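Local coordinates for protein response regulator (Caulobacter vibrioides, PDB 3N0R) that probably acts as an anti-anti-sigma factor in the stress response, joining a sigma-like domain to a receiver domain, at residues Glu196-Glu199 against Ala200-Arg204. The protein carries 1 engineered substitution. Sequence-based numbering, arbitrary orientation.
Sequences EALE and AVTRR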
ATOM      1  N   GLU A 196     -27.350   0.518   0.921  1.00 20.72           N
ATOM      2  CA  GLU A 196     -27.174  -0.622   0.026  1.00 20.30           C
ATOM      3  C   GLU A 196     -26.025  -1.504   0.492  1.00 18.57           C
ATOM      4  O   GLU A 196     -26.105  -2.730   0.407  1.00 17.33           O
ATOM      5  CB  GLU A 196     -26.973  -0.164  -1.423  1.00 21.10           C
ATOM      6  CG  GLU A 196     -28.223   0.513  -1.982  1.00 23.15           C
ATOM      7  CD  GLU A 196     -28.074   0.976  -3.413  1.00 26.51           C
ATOM      8  OE1 GLU A 196     -27.003   0.761  -4.016  1.00 26.51           O
ATOM      9  OE2 GLU A 196     -29.041   1.566  -3.932  1.00 29.68           O
ATOM     10  N   ALA A 197     -24.964  -0.885   1.002  1.00 17.91           N
ATOM     11  CA  ALA A 197     -23.834  -1.653   1.523  1.00 17.17           C
ATOM     12  C   ALA A 197     -24.256  -2.483   2.730  1.00 17.06           C
ATOM     13  O   ALA A 197     -23.880  -3.644   2.861  1.00 17.35           O
ATOM     14  CB  ALA A 197     -22.671  -0.737   1.885  1.00 18.59           C
ATOM     15  N   LEU A 198     -25.049  -1.896   3.618  1.00 17.86           N
ATOM     16  CA  LEU A 198     -25.526  -2.651   4.767  1.00 19.04           C
ATOM     17  C   LEU A 198     -26.444  -3.806   4.360  1.00 18.44           C
ATOM     18  O   LEU A 198     -26.357  -4.902   4.906  1.00 18.93           O
ATOM     19  CB  LEU A 198     -26.219  -1.724   5.749  1.00 20.26           C
ATOM     20  CG  LEU A 198     -26.715  -2.405   7.019  1.00 21.09           C
ATOM     21  CD1 LEU A 198     -25.616  -3.183   7.747  1.00 21.99           C
ATOM     22  CD2 LEU A 198     -27.328  -1.357   7.933  1.00 22.88           C
ATOM     23  N   GLU A 199     -27.307  -3.569   3.380  1.00 18.78           N
ATOM     24  CA  GLU A 199     -28.136  -4.642   2.851  1.00 19.52           C
ATOM     25  C   GLU A 199     -27.277  -5.790   2.312  1.00 17.98           C
ATOM     26  O   GLU A 199     -27.542  -6.965   2.585  1.00 19.30           O
ATOM     27  CB  GLU A 199     -29.035  -4.097   1.750  1.00 23.95           C
ATOM     28  CG  GLU A 199     -30.078  -5.071   1.271  1.00 29.39           C
ATOM     29  CD  GLU A 199     -31.090  -4.417   0.351  1.00 34.95           C
ATOM     30  OE1 GLU A 199     -30.782  -3.334  -0.203  1.00 36.44           O
ATOM     31  OE2 GLU A 199     -32.195  -4.975   0.187  1.00 38.23           O
ATOM     32  N   ALA A 200     -26.243  -5.444   1.554  1.00 17.09           N
ATOM     33  CA  ALA A 200     -25.349  -6.463   1.005  1.00 17.10           C
ATOM     34  C   ALA A 200     -24.660  -7.287   2.092  1.00 15.99           C
ATOM     35  O   ALA A 200     -24.615  -8.520   2.021  1.00 16.94           O
ATOM     36  CB  ALA A 200     -24.317  -5.828   0.091  1.00 17.21           C
ATOM     37  N   VAL A 201     -24.109  -6.609   3.095  1.00 16.64           N
ATOM     38  CA  VAL A 201     -23.376  -7.300   4.152  1.00 16.85           C
ATOM     39  C   VAL A 201     -24.318  -8.149   5.010  1.00 17.77           C
ATOM     40  O   VAL A 201     -23.943  -9.213   5.476  1.00 19.39           O
ATOM     41  CB  VAL A 201     -22.565  -6.317   5.027  1.00 18.08           C
ATOM     42  CG1 VAL A 201     -21.982  -7.033   6.221  1.00 19.84           C
ATOM     43  CG2 VAL A 201     -21.447  -5.677   4.209  1.00 18.00           C
ATOM     44  N   THR A 202     -25.549  -7.688   5.187  1.00 17.66           N
ATOM     45  CA  THR A 202     -26.546  -8.452   5.923  1.00 18.09           C
ATOM     46  C   THR A 202     -26.855  -9.782   5.228  1.00 18.02           C
ATOM     47  O   THR A 202     -27.099 -10.798   5.880  1.00 19.10           O
ATOM     48  CB  THR A 202     -27.815  -7.620   6.126  1.00 19.62           C
ATOM     49  OG1 THR A 202     -27.478  -6.432   6.854  1.00 21.11           O
ATOM     50  CG2 THR A 202     -28.861  -8.395   6.904  1.00 19.93           C
ATOM     51  N   ARG A 203     -26.805  -9.785   3.900  1.00 18.51           N
ATOM     52  CA  ARG A 203     -27.008 -11.018   3.146  0.62 20.10           C
ATOM     53  C   ARG A 203     -25.798 -11.945   3.203  1.00 20.37           C
ATOM     54  O   ARG A 203     -25.950 -13.163   3.348  1.00 22.84           O
ATOM     55  CB  ARG A 203     -27.367 -10.722   1.691  0.62 22.48           C
ATOM     56  CG  ARG A 203     -28.831 -10.425   1.478  0.62 25.47           C
ATOM     57  CD  ARG A 203     -29.198 -10.464   0.005  0.62 28.31           C
ATOM     58  NE  ARG A 203     -30.645 -10.424  -0.180  0.62 31.08           N
ATOM     59  CZ  ARG A 203     -31.392  -9.357   0.081  0.62 32.32           C
ATOM     60  NH1 ARG A 203     -30.819  -8.253   0.537  0.62 32.13           N
ATOM     61  NH2 ARG A 203     -32.704  -9.392  -0.110  0.62 33.25           N
ATOM     62  N   ARG A 204     -24.596 -11.378   3.085  1.00 20.83           N
ATOM     63  CA  ARG A 204     -23.388 -12.189   3.085  1.00 23.78           C
ATOM     64  C   ARG A 204     -22.191 -11.349   3.505  1.00 22.08           C
ATOM     65  O   ARG A 204     -21.992 -10.261   2.991  1.00 22.72           O
ATOM     66  CB  ARG A 204     -23.155 -12.760   1.684  1.00 29.49           C
ATOM     67  CG  ARG A 204     -22.229 -13.962   1.631  1.00 35.13           C
ATOM     68  CD  ARG A 204     -22.345 -14.658   0.282  1.00 39.04           C
ATOM     69  NE  ARG A 204     -21.843 -16.035   0.262  1.00 42.33           N
ATOM     70  CZ  ARG A 204     -20.928 -16.543   1.088  1.00 44.72           C
ATOM     71  NH1 ARG A 204     -20.367 -15.801   2.035  1.00 45.57           N
ATOM     72  NH2 ARG A 204     -20.560 -17.813   0.954  1.00 45.51           N
TER
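Thr202 OG1 donates to Leu198 O at 2.7 Å, coming from above the carbonyl plane, while Thr202 N reaches that oxygen from the opposite face, so two donors grip one acceptor. A threonine suits the place because its hydroxyl sits on a short branch, beside its own backbone N (chi1 -59°), and can turn back to the carbonyl four residues earlier. Leu198, with its apolar branches, reaches Val225 and Ile228 beside the helix. Backbone bonds of the i to i+4 kind link the turns, from Ala200 N to Glu196 O at 2.9 Å through to Arg203 N on Glu199 O at 3.2 Å. The helix, 194-203, belongs to the receiver domain's alternating beta-alpha fold, and its inner face lies on the parallel sheet: the small Ala197 and Ala200 and the branched Val201 fit closely against strand 162-166, touching Ile166 and Leu164. On the exposed face, which suits two long charged residues, Glu199 CG is anti to the backbone N (chi1 -171°) and the glutamate stands out from the helix; the extended Arg203 chain slants back alongside it. In one of two modelled positions of the arginine, Glu199 OE2 lies 3.6 Å from Arg203 NH1, a long and probably part-time salt bridge with carboxylate and guanidinium planes 52° apart. In that position Glu199 CG meets the guanidinium edge in plane, 3.3 Å from Arg203 NH1.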